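Local coordinates for ABC transporter substrate-binding protein (Rhizobium radiobacter, PDB 6TFX) that binds the mannityl-opine mannopinic acid as a solute-binding protein and probably delivers it to an ABC transporter for import, at residues V165-E173 with L183-P194. Numbering follows the deposited sequence.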
# COMPACT_ATOMS: atom_id res chain seq x y z
N VAL A 165 -8.51 -3.76 18.47
CA VAL A 165 -9.94 -3.99 18.68
C VAL A 165 -10.63 -3.30 17.53
O VAL A 165 -10.49 -2.10 17.36
CB VAL A 165 -10.46 -3.40 20.01
CG1 VAL A 165 -11.97 -3.62 20.14
CG2 VAL A 165 -9.71 -3.98 21.21
N GLY A 166 -11.36 -4.07 16.72
CA GLY A 166 -12.13 -3.49 15.61
C GLY A 166 -13.56 -3.99 15.62
O GLY A 166 -13.98 -4.63 16.60
N PHE A 167 -14.34 -3.64 14.58
CA PHE A 167 -15.70 -4.18 14.46
C PHE A 167 -15.82 -5.09 13.23
O PHE A 167 -16.92 -5.53 12.87
CB PHE A 167 -16.81 -3.10 14.49
CG PHE A 167 -16.77 -2.08 13.40
CD1 PHE A 167 -17.16 -2.40 12.10
CD2 PHE A 167 -16.43 -0.76 13.68
CE1 PHE A 167 -17.15 -1.43 11.10
CE2 PHE A 167 -16.44 0.21 12.68
CZ PHE A 167 -16.77 -0.14 11.39
N GLY A 168 -14.68 -5.40 12.63
CA GLY A 168 -14.56 -6.27 11.46
C GLY A 168 -14.90 -7.72 11.78
O GLY A 168 -15.16 -8.09 12.95
N PRO A 169 -14.86 -8.57 10.74
CA PRO A 169 -15.32 -9.96 10.93
C PRO A 169 -14.40 -10.87 11.73
O PRO A 169 -14.85 -11.91 12.18
CB PRO A 169 -15.48 -10.48 9.48
CG PRO A 169 -14.60 -9.58 8.63
CD PRO A 169 -14.66 -8.23 9.31
N PHE A 170 -13.09 -10.50 11.87
CA PHE A 170 -12.16 -11.35 12.63
C PHE A 170 -11.46 -10.53 13.69
O PHE A 170 -11.16 -9.37 13.46
CB PHE A 170 -11.15 -12.02 11.69
CG PHE A 170 -11.84 -12.93 10.69
CD1 PHE A 170 -12.22 -14.22 11.05
CD2 PHE A 170 -12.18 -12.47 9.42
CE1 PHE A 170 -12.93 -15.04 10.15
CE2 PHE A 170 -12.87 -13.29 8.52
CZ PHE A 170 -13.27 -14.55 8.90
N GLN A 171 -11.13 -11.17 14.81
CA GLN A 171 -10.44 -10.48 15.91
C GLN A 171 -9.15 -11.19 16.20
O GLN A 171 -9.05 -12.39 16.00
CB GLN A 171 -11.31 -10.47 17.18
CG GLN A 171 -11.71 -11.88 17.66
CD GLN A 171 -13.12 -11.92 18.18
OE1 GLN A 171 -13.75 -10.89 18.42
NE2 GLN A 171 -13.65 -13.12 18.35
N VAL A 172 -8.18 -10.45 16.73
CA VAL A 172 -6.91 -11.05 17.09
C VAL A 172 -7.08 -11.73 18.43
O VAL A 172 -7.34 -11.05 19.43
CB VAL A 172 -5.76 -10.03 17.08
CG1 VAL A 172 -4.47 -10.62 17.66
CG2 VAL A 172 -5.52 -9.50 15.67
N GLU A 173 -6.96 -13.06 18.45
CA GLU A 173 -7.04 -13.81 19.70
C GLU A 173 -5.67 -13.79 20.40
O GLU A 173 -5.59 -13.59 21.62
CB GLU A 173 -7.49 -15.25 19.43
CG GLU A 173 -7.69 -16.06 20.71
CD GLU A 173 -8.14 -17.48 20.44
OE1 GLU A 173 -7.30 -18.31 20.03
OE2 GLU A 173 -9.34 -17.76 20.65
N LEU A 183 -6.36 -15.46 14.49
CA LEU A 183 -7.58 -14.66 14.46
C LEU A 183 -8.78 -15.59 14.62
O LEU A 183 -8.75 -16.74 14.16
CB LEU A 183 -7.72 -13.86 13.16
CG LEU A 183 -6.58 -12.85 12.87
CD1 LEU A 183 -5.51 -13.49 11.99
CD2 LEU A 183 -7.13 -11.60 12.21
N THR A 184 -9.83 -15.11 15.30
CA THR A 184 -11.03 -15.90 15.46
C THR A 184 -12.21 -15.10 14.93
O THR A 184 -12.17 -13.87 14.89
CB THR A 184 -11.24 -16.32 16.92
OG1 THR A 184 -11.32 -15.15 17.72
CG2 THR A 184 -10.13 -17.22 17.43
N ALA A 185 -13.28 -15.79 14.53
CA ALA A 185 -14.47 -15.12 14.00
C ALA A 185 -15.09 -14.24 15.07
O ALA A 185 -15.18 -14.64 16.23
CB ALA A 185 -15.48 -16.16 13.56
N ASN A 186 -15.50 -13.03 14.67
CA ASN A 186 -16.23 -12.13 15.53
C ASN A 186 -17.69 -12.63 15.46
O ASN A 186 -18.40 -12.36 14.49
CB ASN A 186 -16.09 -10.69 15.04
CG ASN A 186 -17.03 -9.69 15.69
OD1 ASN A 186 -17.75 -9.99 16.66
ND2 ASN A 186 -17.05 -8.48 15.16
N ALA A 187 -18.12 -13.39 16.49
CA ALA A 187 -19.47 -13.99 16.53
C ALA A 187 -20.63 -12.97 16.41
O ALA A 187 -21.75 -13.34 16.02
CB ALA A 187 -19.64 -14.83 17.79
N GLU A 188 -20.37 -11.70 16.73
CA GLU A 188 -21.37 -10.64 16.71
C GLU A 188 -21.21 -9.74 15.49
O GLU A 188 -21.89 -8.71 15.44
CB GLU A 188 -21.30 -9.78 17.99
CG GLU A 188 -21.66 -10.53 19.26
CD GLU A 188 -21.99 -9.63 20.43
OE1 GLU A 188 -21.13 -8.80 20.82
OE2 GLU A 188 -23.13 -9.74 20.95
N TYR A 189 -20.38 -10.14 14.48
CA TYR A 189 -20.19 -9.30 13.29
C TYR A 189 -21.55 -8.92 12.71
O TYR A 189 -22.42 -9.78 12.58
CB TYR A 189 -19.29 -10.00 12.26
CG TYR A 189 -19.00 -9.10 11.08
CD1 TYR A 189 -18.40 -7.86 11.26
CD2 TYR A 189 -19.35 -9.48 9.79
CE1 TYR A 189 -18.13 -7.02 10.18
CE2 TYR A 189 -19.10 -8.64 8.70
CZ TYR A 189 -18.48 -7.42 8.90
OH TYR A 189 -18.28 -6.59 7.83
N PHE A 190 -21.76 -7.62 12.46
CA PHE A 190 -23.07 -7.11 12.06
C PHE A 190 -23.67 -7.71 10.77
O PHE A 190 -24.89 -7.69 10.62
CB PHE A 190 -23.07 -5.59 12.01
CG PHE A 190 -22.35 -4.97 10.84
CD1 PHE A 190 -21.00 -4.68 10.91
CD2 PHE A 190 -23.05 -4.58 9.70
CE1 PHE A 190 -20.34 -4.05 9.85
CE2 PHE A 190 -22.39 -3.95 8.64
CZ PHE A 190 -21.05 -3.69 8.72
N ARG A 191 -22.83 -8.26 9.86
CA ARG A 191 -23.36 -8.84 8.60
C ARG A 191 -23.66 -10.32 8.77
O ARG A 191 -24.15 -10.96 7.84
CB ARG A 191 -22.39 -8.65 7.43
CG ARG A 191 -22.04 -7.21 7.13
CD ARG A 191 -21.11 -7.10 5.92
NE ARG A 191 -20.58 -5.75 5.76
CZ ARG A 191 -21.16 -4.79 5.05
NH1 ARG A 191 -22.29 -5.04 4.39
NH2 ARG A 191 -20.61 -3.59 4.97
N GLY A 192 -23.35 -10.85 9.95
CA GLY A 192 -23.54 -12.26 10.27
C GLY A 192 -22.24 -12.90 10.71
O GLY A 192 -21.15 -12.45 10.32
N LYS A 193 -22.34 -13.94 11.51
CA LYS A 193 -21.17 -14.64 12.01
C LYS A 193 -20.37 -15.28 10.84
O LYS A 193 -20.96 -15.97 10.00
CB LYS A 193 -21.59 -15.74 13.02
CG LYS A 193 -20.41 -16.42 13.70
CD LYS A 193 -20.85 -17.58 14.59
CE LYS A 193 -19.70 -18.07 15.44
NZ LYS A 193 -20.13 -19.09 16.43
N PRO A 194 -19.04 -15.07 10.77
CA PRO A 194 -18.27 -15.69 9.69
C PRO A 194 -18.43 -17.20 9.60
O PRO A 194 -18.65 -17.90 10.60
CB PRO A 194 -16.82 -15.31 10.03
CG PRO A 194 -16.96 -14.00 10.73
CD PRO A 194 -18.18 -14.18 11.58
O HOH W 1 -19.30 -6.00 14.15
O HOH W 2 -16.73 -13.37 19.08
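P169 packs against Y189 and P194, its CB over the face of the tyrosine ring, 4.0 Å from the centroid and 9° off the ring normal. P194 CG touches the same CB and also lies over one face of the F170 ring, whose CZ is 3.8 Å from P194 CB. F170 CD1 meets A185 CA obliquely, while F170 CB touches CD2 of L183. On this side helix 26-35 and strand 198-203 pack against L183. The edge of the Y189 ring faces the carbonyl O of F167.

N186 fastens its segment to the backbone of G168 and P169. Its CG is anti to the backbone N (chi1 168°), which directs ND2 to G168 O in a nearly straight bond of 2.9 Å lying in the amide plane, and its own N donates to P169 O. OD1 accepts from E188 N at 3.1 Å, closing an Asx turn. Further along, Q171 and T184 exchange paired backbone hydrogen bonds, and Q171 NE2 reaches T184 OG1 at 3.2 Å, with the hydroxyl oxygen nearly in the plane of the Q171 amide. A water links NE2 to A187 N.

The register is that of an antiparallel beta hairpin, strands 170-176 and 180-185, continued by two type I turns, N186 to Y189 and Y189 to G192, which bring Y189 and P194 against P169 in this family 5 solute-binding protein, away from the opine pocket.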